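Local atomic coordinates of uncharacterized protein (Sulfolobus tokodaii, PDB entry 2PD2), a protein that is of unknown function but belongs to the DsrE/DsrF-like family, some of whose members handle sulfur in oxidation or relay pathways. Residues Q74-H78 with D79-P83; S39-K42 with A43-K46; E55-K59 with K60-I64. All blocks are in the same frame, centred on the assembly; numbering follows the deposited sequence.

In the fold
The three contacts exemplify how short-range turns connect the parts of a parallel alpha/beta fold. Contact 2 comes first along the chain, between strand 31-36 and helix 51-59. Contact 3 follows where that helix returns to the neighbouring parallel strand 63-67; contact 1 lies beyond helix 68-73, on the way to edge strand 86-88 of the sheet. Contacts 1 and 2, centres about 8 Å apart, are joined by probable backbone hydrogen bonds (Lys46 to Gln80, Ile82 to Leu44), tying the two connections together. Contact 3 lies about 15 Å from contact 2, centre to centre, and meets it where Leu44 packs on Ile64. Contacts 1 and 3, centres about 18 Å apart, do not touch.

Contact 1. Residues Q74-H78 with D79-P83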
ATOM      1  N   GLN A  74       1.656 -19.117  -9.509  1.00 19.86           N
ATOM      2  CA  GLN A  74       2.655 -18.760 -10.515  1.00 22.69           C
ATOM      3  C   GLN A  74       3.331 -20.024 -11.051  1.00 24.05           C
ATOM      4  O   GLN A  74       4.300 -19.953 -11.807  1.00 26.33           O
ATOM      5  CB  GLN A  74       3.714 -17.831  -9.913  1.00 23.24           C
ATOM      6  CG  GLN A  74       3.239 -16.403  -9.634  1.00 21.43           C
ATOM      7  CD  GLN A  74       2.922 -15.643 -10.903  1.00 27.35           C
ATOM      8  OE1 GLN A  74       3.613 -15.787 -11.915  1.00 27.81           O
ATOM      9  NE2 GLN A  74       1.888 -14.818 -10.856  1.00 26.99           N
ATOM     10  N   ASN A  75       2.806 -21.177 -10.647  1.00 27.38           N
ATOM     11  CA  ASN A  75       3.338 -22.473 -11.055  1.00 31.42           C
ATOM     12  C   ASN A  75       4.835 -22.594 -10.815  1.00 34.28           C
ATOM     13  O   ASN A  75       5.584 -22.963 -11.718  1.00 31.69           O
ATOM     14  CB  ASN A  75       3.038 -22.741 -12.532  1.00 31.57           C
ATOM     15  CG  ASN A  75       1.557 -22.866 -12.804  1.00 32.23           C
ATOM     16  OD1 ASN A  75       0.820 -23.450 -12.011  1.00 34.32           O
ATOM     17  ND2 ASN A  75       1.110 -22.325 -13.932  1.00 31.66           N
ATOM     18  N   LEU A  76       5.266 -22.273  -9.599  1.00 32.75           N
ATOM     19  CA  LEU A  76       6.677 -22.371  -9.251  1.00 33.05           C
ATOM     20  C   LEU A  76       6.883 -23.545  -8.311  1.00 31.74           C
ATOM     21  O   LEU A  76       5.943 -24.008  -7.675  1.00 33.76           O
ATOM     22  CB  LEU A  76       7.167 -21.090  -8.570  1.00 25.81           C
ATOM     23  CG  LEU A  76       7.009 -19.789  -9.359  1.00 24.95           C
ATOM     24  CD1 LEU A  76       7.629 -18.650  -8.564  1.00 23.58           C
ATOM     25  CD2 LEU A  76       7.670 -19.917 -10.725  1.00 25.22           C
ATOM     26  N   SER A  77       8.120 -24.020  -8.235  1.00 37.75           N
ATOM     27  CA  SER A  77       8.483 -25.134  -7.368  1.00 42.60           C
ATOM     28  C   SER A  77       9.420 -24.613  -6.285  1.00 44.99           C
ATOM     29  O   SER A  77      10.264 -23.758  -6.552  1.00 44.07           O
ATOM     30  CB  SER A  77       9.191 -26.218  -8.179  1.00 46.36           C
ATOM     31  OG  SER A  77       9.736 -27.211  -7.328  1.00 50.14           O
ATOM     32  N   HIS A  78       9.278 -25.123  -5.066  1.00 46.70           N
ATOM     33  CA  HIS A  78      10.135 -24.677  -3.972  1.00 48.28           C
ATOM     34  C   HIS A  78      11.590 -24.954  -4.300  1.00 45.86           C
ATOM     35  O   HIS A  78      12.493 -24.292  -3.790  1.00 44.92           O
ATOM     36  CB  HIS A  78       9.751 -25.372  -2.667  1.00 53.21           C
ATOM     37  CG  HIS A  78       8.322 -25.176  -2.282  1.00 57.26           C
ATOM     38  ND1 HIS A  78       7.596 -24.068  -2.666  1.00 60.67           N
ATOM     39  CD2 HIS A  78       7.478 -25.940  -1.549  1.00 59.77           C
ATOM     40  CE1 HIS A  78       6.370 -24.160  -2.190  1.00 63.01           C
ATOM     41  NE2 HIS A  78       6.271 -25.288  -1.508  1.00 62.36           N
ATOM     42  N   ASP A  79      11.806 -25.945  -5.158  1.00 43.96           N
ATOM     43  CA  ASP A  79      13.145 -26.311  -5.594  1.00 44.01           C
ATOM     44  C   ASP A  79      13.767 -25.176  -6.401  1.00 38.39           C
ATOM     45  O   ASP A  79      14.987 -25.046  -6.464  1.00 35.91           O
ATOM     46  CB  ASP A  79      13.087 -27.559  -6.481  1.00 49.00           C
ATOM     47  CG  ASP A  79      12.811 -28.817  -5.695  1.00 54.21           C
ATOM     48  OD1 ASP A  79      11.965 -28.770  -4.778  1.00 58.02           O
ATOM     49  OD2 ASP A  79      13.432 -29.857  -5.999  1.00 55.34           O
ATOM     50  N   GLN A  80      12.915 -24.356  -7.008  1.00 33.53           N
ATOM     51  CA  GLN A  80      13.357 -23.260  -7.865  1.00 35.32           C
ATOM     52  C   GLN A  80      13.632 -21.946  -7.145  1.00 31.92           C
ATOM     53  O   GLN A  80      14.154 -21.004  -7.739  1.00 30.12           O
ATOM     54  CB  GLN A  80      12.306 -23.033  -8.956  1.00 38.73           C
ATOM     55  CG  GLN A  80      11.734 -24.327  -9.540  1.00 45.99           C
ATOM     56  CD  GLN A  80      10.636 -24.088 -10.569  1.00 50.09           C
ATOM     57  OE1 GLN A  80       9.716 -23.303 -10.342  1.00 51.71           O
ATOM     58  NE2 GLN A  80      10.726 -24.775 -11.701  1.00 54.53           N
ATOM     59  N   LEU A  81      13.291 -21.881  -5.867  1.00 32.22           N
ATOM     60  CA  LEU A  81      13.489 -20.660  -5.097  1.00 31.46           C
ATOM     61  C   LEU A  81      14.877 -20.543  -4.474  1.00 30.28           C
ATOM     62  O   LEU A  81      15.575 -21.540  -4.285  1.00 25.57           O
ATOM     63  CB  LEU A  81      12.419 -20.570  -4.006  1.00 31.71           C
ATOM     64  CG  LEU A  81      10.993 -20.665  -4.559  1.00 30.24           C
ATOM     65  CD1 LEU A  81      10.003 -20.760  -3.416  1.00 31.62           C
ATOM     66  CD2 LEU A  81      10.701 -19.459  -5.443  1.00 27.24           C
ATOM     67  N   ILE A  82      15.272 -19.311  -4.172  1.00 26.34           N
ATOM     68  CA  ILE A  82      16.563 -19.048  -3.549  1.00 27.51           C
ATOM     69  C   ILE A  82      16.640 -19.785  -2.209  1.00 27.57           C
ATOM     70  O   ILE A  82      15.702 -19.744  -1.415  1.00 27.32           O
ATOM     71  CB  ILE A  82      16.746 -17.533  -3.303  1.00 27.26           C
ATOM     72  CG1 ILE A  82      16.834 -16.802  -4.650  1.00 26.08           C
ATOM     73  CG2 ILE A  82      17.991 -17.285  -2.454  1.00 27.66           C
ATOM     74  CD1 ILE A  82      16.733 -15.284  -4.539  1.00 26.77           C
ATOM     75  N   PRO A  83      17.759 -20.481  -1.948  1.00 28.29           N
ATOM     76  CA  PRO A  83      17.905 -21.213  -0.685  1.00 27.56           C
ATOM     77  C   PRO A  83      17.902 -20.278   0.520  1.00 28.63           C
ATOM     78  O   PRO A  83      18.497 -19.206   0.478  1.00 28.03           O
ATOM     79  CB  PRO A  83      19.247 -21.925  -0.854  1.00 31.56           C
ATOM     80  CG  PRO A  83      19.325 -22.146  -2.344  1.00 31.30           C
ATOM     81  CD  PRO A  83      18.855 -20.812  -2.876  1.00 26.48           C
TER
HETATM   82  O   HOH W   1       8.860 -27.658  -4.577  1.00 58.66           O
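Ser77 and Gln80 grip each other twice, once through the backbone and once through the glutamine side chain, and His78 adds a further bond to Leu81. Gln80 N donates to Ser77 O at 2.8 Å, and the side chain returns the bond: its amide oxygen OE1 accepts a hydrogen bond from Ser77 N at 2.7 Å. That donor stands above the plane of the side-chain carbonyl, with an N-H...O angle of 154°. Gln80 reaches back because its CG lies beside its own backbone N and the chain then runs extended (chi2 177°), laying CG against Ser77 CB at 3.4 Å.

One residue on, Leu81 N bonds to His78 O at 3.3 Å. The His78 and Leu81 side chains lie side by side and point the same way. Leu81 CD1 approaches the imidazole obliquely, 4.2 Å from His78 ND1. Both residues also touch Ile71 of the preceding helix. With an alanine at Leu81 a gap would probably open against Ile71, leaving the imidazole with less apolar support on that flank.

The backbone bonds make two overlapping beta turns. They follow a Schellman motif, with Asn75 at the positive-phi position, that closes helix 68-73, and they turn the chain toward strand 86-88. Ser77 OG, anti to its own N, binds a water at 2.9 Å; the same water makes weak bonds to His78 N and Asp79 OD1. Leu76 packs on Ile71 as well, while its CA lies 3.4 Å from Gln80 OE1.

Contact 2. Residues S39-K42 with A43-K46; sequences SAIK and ALLK
Ala40 and Ala43 meet through the backbone, and the flat groups here are the peptide planes. Ala43 N bonds to Ala40 O and Leu44 N to Ile41 O, both at 2.9 Å, and Leu45 N reaches Lys42 O at 3.2 Å. All three donors stand above the carbonyl planes they meet, Leu45 N the farthest out at 61°. Another flat group borders the segment: Lys42 makes a cation-pi contact with the ring of Phe10, in the loop between strand 2-7 and helix 13-26. Such successive bonds, each between residues three apart, define a 3-10 helix; Lys42 N to Ser39 O is the preceding bond of the same run.

The side chains follow the same three-residue spacing. Leu45 curls back over the carbonyl it binds, bringing its CG to 3.4 Å from Lys42 O. Ile41 and Leu44 cross at about a right angle, and the two CD1 methyls meet at 3.8 Å. In Ile41, CG1 anti to the backbone N (chi1 -170°) and the turn at chi2 (68°) together bring CD1 round to the leucine. Ala43 keeps only a methyl, which lies 3.3 Å from Ala40 O.

This 3-10 turn packs against helices 13-26 and 68-73. Ala40 and Ala43 rest on Val13 of the first, and Ile41 meets Ser70 and Ile71 of the second, while Leu44 packs on Ile64 of strand 63-67.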
ATOM      1  N   SER A  39       2.422 -11.512  -7.966  1.00 16.53           N
ATOM      2  CA  SER A  39       3.492 -11.687  -8.949  1.00 17.54           C
ATOM      3  C   SER A  39       4.906 -11.451  -8.443  1.00 18.47           C
ATOM      4  O   SER A  39       5.872 -11.944  -9.029  1.00 17.80           O
ATOM      5  CB  SER A  39       3.244 -10.798 -10.173  1.00 18.50           C
ATOM      6  OG  SER A  39       3.377  -9.429  -9.845  1.00 19.19           O
ATOM      7  N   ALA A  40       5.041 -10.710  -7.350  1.00 15.76           N
ATOM      8  CA  ALA A  40       6.366 -10.420  -6.820  1.00 14.57           C
ATOM      9  C   ALA A  40       7.114 -11.686  -6.383  1.00 13.88           C
ATOM     10  O   ALA A  40       8.339 -11.681  -6.267  1.00 16.51           O
ATOM     11  CB  ALA A  40       6.259  -9.420  -5.654  1.00 13.11           C
ATOM     12  N   ILE A  41       6.386 -12.775  -6.155  1.00 16.66           N
ATOM     13  CA  ILE A  41       7.024 -14.023  -5.731  1.00 16.32           C
ATOM     14  C   ILE A  41       8.109 -14.457  -6.729  1.00 20.58           C
ATOM     15  O   ILE A  41       9.083 -15.118  -6.361  1.00 19.18           O
ATOM     16  CB  ILE A  41       5.983 -15.171  -5.596  1.00 21.87           C
ATOM     17  CG1 ILE A  41       6.619 -16.389  -4.926  1.00 22.19           C
ATOM     18  CG2 ILE A  41       5.460 -15.574  -6.973  1.00 21.33           C
ATOM     19  CD1 ILE A  41       6.980 -16.163  -3.471  1.00 25.89           C
ATOM     20  N   LYS A  42       7.944 -14.073  -7.990  1.00 18.28           N
ATOM     21  CA  LYS A  42       8.908 -14.455  -9.014  1.00 20.06           C
ATOM     22  C   LYS A  42      10.307 -13.927  -8.732  1.00 21.74           C
ATOM     23  O   LYS A  42      11.292 -14.463  -9.239  1.00 20.54           O
ATOM     24  CB  LYS A  42       8.434 -13.989 -10.391  1.00 22.76           C
ATOM     25  CG  LYS A  42       7.189 -14.717 -10.875  1.00 20.13           C
ATOM     26  CD  LYS A  42       6.775 -14.273 -12.269  1.00 26.13           C
ATOM     27  CE  LYS A  42       6.294 -12.833 -12.291  1.00 25.40           C
ATOM     28  NZ  LYS A  42       5.942 -12.411 -13.682  1.00 26.13           N
ATOM     29  N   ALA A  43      10.399 -12.887  -7.910  1.00 20.97           N
ATOM     30  CA  ALA A  43      11.695 -12.323  -7.585  1.00 16.74           C
ATOM     31  C   ALA A  43      12.513 -13.269  -6.716  1.00 18.72           C
ATOM     32  O   ALA A  43      13.720 -13.084  -6.574  1.00 18.32           O
ATOM     33  CB  ALA A  43      11.531 -10.972  -6.880  1.00 19.56           C
ATOM     34  N   LEU A  44      11.872 -14.283  -6.138  1.00 16.29           N
ATOM     35  CA  LEU A  44      12.595 -15.230  -5.287  1.00 17.54           C
ATOM     36  C   LEU A  44      13.103 -16.457  -6.046  1.00 20.36           C
ATOM     37  O   LEU A  44      13.591 -17.409  -5.440  1.00 21.26           O
ATOM     38  CB  LEU A  44      11.714 -15.684  -4.109  1.00 12.63           C
ATOM     39  CG  LEU A  44      11.178 -14.568  -3.208  1.00 13.85           C
ATOM     40  CD1 LEU A  44      10.402 -15.170  -2.051  1.00 18.36           C
ATOM     41  CD2 LEU A  44      12.328 -13.722  -2.693  1.00 13.47           C
ATOM     42  N   LEU A  45      12.978 -16.442  -7.366  1.00 22.48           N
ATOM     43  CA  LEU A  45      13.454 -17.558  -8.175  1.00 23.79           C
ATOM     44  C   LEU A  45      14.983 -17.568  -8.197  1.00 22.48           C
ATOM     45  O   LEU A  45      15.618 -16.520  -8.085  1.00 18.95           O
ATOM     46  CB  LEU A  45      12.904 -17.448  -9.599  1.00 23.22           C
ATOM     47  CG  LEU A  45      11.438 -17.866  -9.742  1.00 22.48           C
ATOM     48  CD1 LEU A  45      10.888 -17.447 -11.090  1.00 24.41           C
ATOM     49  CD2 LEU A  45      11.338 -19.369  -9.561  1.00 23.27           C
ATOM     50  N   LYS A  46      15.572 -18.752  -8.336  1.00 22.34           N
ATOM     51  CA  LYS A  46      17.027 -18.878  -8.362  1.00 24.54           C
ATOM     52  C   LYS A  46      17.698 -18.110  -9.498  1.00 23.80           C
ATOM     53  O   LYS A  46      18.839 -17.668  -9.362  1.00 26.49           O
ATOM     54  CB  LYS A  46      17.428 -20.353  -8.444  1.00 28.34           C
ATOM     55  CG  LYS A  46      17.364 -21.088  -7.115  1.00 32.33           C
ATOM     56  CD  LYS A  46      17.638 -22.573  -7.297  1.00 32.75           C
ATOM     57  CE  LYS A  46      17.689 -23.292  -5.962  1.00 36.95           C
ATOM     58  NZ  LYS A  46      17.929 -24.755  -6.122  1.00 36.48           N
TER

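Contact 3. Residues E55-K59 with K60-I64; sequences EDLIK and KNILI
Asp56 and Lys60 join by a salt bridge between the last turn of the helix and the residue just after it, with Lys60 NZ 3.0 Å from Asp56 OD1. The ammonium meets OD1 on its syn side, 21° out of the carboxylate plane, and makes a second, weak bond to OD2. Asp56 CG lies anti to its backbone N (chi1 179°), while the lysine bends at its last torsion (chi4 58°) to bring NZ round to the carboxylate. Lys60 N also bonds to Asp56 O at 3.0 Å, so both the main chain and the side chain of the lysine hold the aspartate.

Beyond this pair, helix 51-59 ends in a Schellman motif with Asn61, at positive phi, as the C-prime residue. Ile62 N reaches back to Leu57 O at 3.0 Å, and Asn61 N to Ile58 O at 2.9 Å. The reversal brings Leu57 CD2 within 3.8 Å of Ile62 CD1, the apolar pair that commonly accompanies this motif. Farther along, Ile58 CG1 and Ile64 CG1 meet at 3.7 Å, their side chains crossing at about a right angle. In this beta-alpha-beta unit Leu57 packs on Leu17, Val20 and Ile21 of helix 13-26, while Ile62, in the turn after the helix, rests on Ile32 and Val34 of strand 31-36. The carboxylate of Asp56 holds the Lys60 ammonium and would probably keep both groups charged, the more distant C-terminal carbonyls adding little.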
ATOM      1  N   GLU A  55      19.943 -11.829  -1.599  1.00 21.21           N
ATOM      2  CA  GLU A  55      20.971 -12.505  -0.816  1.00 23.66           C
ATOM      3  C   GLU A  55      21.661 -11.520   0.120  1.00 22.71           C
ATOM      4  O   GLU A  55      22.031 -11.873   1.242  1.00 25.60           O
ATOM      5  CB  GLU A  55      21.989 -13.161  -1.752  1.00 25.71           C
ATOM      6  CG  GLU A  55      21.383 -14.232  -2.641  1.00 29.70           C
ATOM      7  CD  GLU A  55      22.395 -14.841  -3.594  1.00 34.01           C
ATOM      8  OE1 GLU A  55      23.088 -14.074  -4.295  1.00 40.46           O
ATOM      9  OE2 GLU A  55      22.490 -16.083  -3.646  1.00 35.41           O
ATOM     10  N   ASP A  56      21.826 -10.282  -0.334  1.00 21.48           N
ATOM     11  CA  ASP A  56      22.450  -9.253   0.493  1.00 23.82           C
ATOM     12  C   ASP A  56      21.547  -8.911   1.687  1.00 20.53           C
ATOM     13  O   ASP A  56      22.031  -8.712   2.802  1.00 19.57           O
ATOM     14  CB  ASP A  56      22.720  -7.994  -0.338  1.00 26.96           C
ATOM     15  CG  ASP A  56      23.341  -6.876   0.480  1.00 31.54           C
ATOM     16  OD1 ASP A  56      24.414  -7.092   1.088  1.00 33.78           O
ATOM     17  OD2 ASP A  56      22.756  -5.773   0.512  1.00 35.53           O
ATOM     18  N   LEU A  57      20.237  -8.845   1.454  1.00 19.71           N
ATOM     19  CA  LEU A  57      19.293  -8.546   2.529  1.00 16.00           C
ATOM     20  C   LEU A  57      19.352  -9.671   3.564  1.00 16.98           C
ATOM     21  O   LEU A  57      19.289  -9.431   4.772  1.00 16.34           O
ATOM     22  CB  LEU A  57      17.866  -8.422   1.978  1.00 19.41           C
ATOM     23  CG  LEU A  57      17.591  -7.274   0.994  1.00 21.61           C
ATOM     24  CD1 LEU A  57      16.131  -7.299   0.566  1.00 20.29           C
ATOM     25  CD2 LEU A  57      17.922  -5.938   1.644  1.00 24.54           C
ATOM     26  N   ILE A  58      19.473 -10.902   3.082  1.00 17.15           N
ATOM     27  CA  ILE A  58      19.552 -12.057   3.970  1.00 21.22           C
ATOM     28  C   ILE A  58      20.815 -11.945   4.822  1.00 21.92           C
ATOM     29  O   ILE A  58      20.806 -12.242   6.020  1.00 21.68           O
ATOM     30  CB  ILE A  58      19.566 -13.375   3.158  1.00 20.80           C
ATOM     31  CG1 ILE A  58      18.188 -13.590   2.524  1.00 24.50           C
ATOM     32  CG2 ILE A  58      19.954 -14.557   4.058  1.00 18.00           C
ATOM     33  CD1 ILE A  58      18.074 -14.834   1.672  1.00 26.06           C
ATOM     34  N   LYS A  59      21.897 -11.495   4.200  1.00 24.39           N
ATOM     35  CA  LYS A  59      23.167 -11.324   4.899  1.00 26.02           C
ATOM     36  C   LYS A  59      22.980 -10.305   6.027  1.00 23.76           C
ATOM     37  O   LYS A  59      23.532 -10.449   7.116  1.00 23.15           O
ATOM     38  CB  LYS A  59      24.232 -10.830   3.916  1.00 28.33           C
ATOM     39  CG  LYS A  59      25.640 -10.736   4.486  1.00 40.54           C
ATOM     40  CD  LYS A  59      26.286 -12.105   4.626  1.00 51.15           C
ATOM     41  CE  LYS A  59      27.747 -11.977   5.048  1.00 58.62           C
ATOM     42  NZ  LYS A  59      28.434 -13.298   5.137  1.00 61.84           N
ATOM     43  N   LYS A  60      22.189  -9.273   5.753  1.00 21.17           N
ATOM     44  CA  LYS A  60      21.920  -8.226   6.730  1.00 21.79           C
ATOM     45  C   LYS A  60      20.914  -8.683   7.797  1.00 20.60           C
ATOM     46  O   LYS A  60      20.379  -7.873   8.556  1.00 21.15           O
ATOM     47  CB  LYS A  60      21.416  -6.973   6.003  1.00 24.33           C
ATOM     48  CG  LYS A  60      22.514  -6.245   5.213  1.00 25.20           C
ATOM     49  CD  LYS A  60      21.952  -5.118   4.359  1.00 22.98           C
ATOM     50  CE  LYS A  60      23.052  -4.171   3.870  1.00 27.43           C
ATOM     51  NZ  LYS A  60      24.111  -4.845   3.071  1.00 29.39           N
ATOM     52  N   ASN A  61      20.672  -9.991   7.844  1.00 16.44           N
ATOM     53  CA  ASN A  61      19.757 -10.604   8.808  1.00 17.11           C
ATOM     54  C   ASN A  61      18.286 -10.226   8.624  1.00 19.25           C
ATOM     55  O   ASN A  61      17.508 -10.222   9.577  1.00 18.40           O
ATOM     56  CB  ASN A  61      20.196 -10.282  10.242  1.00 19.62           C
ATOM     57  CG  ASN A  61      19.544 -11.192  11.266  1.00 18.73           C
ATOM     58  OD1 ASN A  61      19.407 -12.392  11.035  1.00 22.36           O
ATOM     59  ND2 ASN A  61      19.152 -10.632  12.407  1.00 19.93           N
ATOM     60  N   ILE A  62      17.908  -9.919   7.390  1.00 18.09           N
ATOM     61  CA  ILE A  62      16.529  -9.573   7.088  1.00 16.81           C
ATOM     62  C   ILE A  62      15.787 -10.864   6.726  1.00 16.97           C
ATOM     63  O   ILE A  62      16.302 -11.692   5.976  1.00 15.77           O
ATOM     64  CB  ILE A  62      16.482  -8.552   5.928  1.00 19.94           C
ATOM     65  CG1 ILE A  62      17.004  -7.200   6.434  1.00 24.69           C
ATOM     66  CG2 ILE A  62      15.067  -8.408   5.390  1.00 20.03           C
ATOM     67  CD1 ILE A  62      17.115  -6.124   5.372  1.00 27.54           C
ATOM     68  N   LEU A  63      14.595 -11.051   7.288  1.00 15.20           N
ATOM     69  CA  LEU A  63      13.804 -12.250   7.019  1.00 14.68           C
ATOM     70  C   LEU A  63      13.050 -12.111   5.700  1.00 16.37           C
ATOM     71  O   LEU A  63      12.206 -11.217   5.553  1.00 16.70           O
ATOM     72  CB  LEU A  63      12.805 -12.494   8.162  1.00 16.19           C
ATOM     73  CG  LEU A  63      11.868 -13.703   8.041  1.00 20.01           C
ATOM     74  CD1 LEU A  63      12.699 -14.989   7.898  1.00 13.81           C
ATOM     75  CD2 LEU A  63      10.967 -13.781   9.279  1.00 19.69           C
ATOM     76  N   ILE A  64      13.356 -12.986   4.746  1.00 15.79           N
ATOM     77  CA  ILE A  64      12.705 -12.958   3.434  1.00 17.70           C
ATOM     78  C   ILE A  64      11.664 -14.067   3.378  1.00 18.30           C
ATOM     79  O   ILE A  64      11.995 -15.243   3.503  1.00 20.78           O
ATOM     80  CB  ILE A  64      13.722 -13.158   2.284  1.00 16.15           C
ATOM     81  CG1 ILE A  64      14.823 -12.092   2.358  1.00 16.19           C
ATOM     82  CG2 ILE A  64      13.003 -13.082   0.942  1.00 16.22           C
ATOM     83  CD1 ILE A  64      14.307 -10.644   2.321  1.00 14.72           C
TER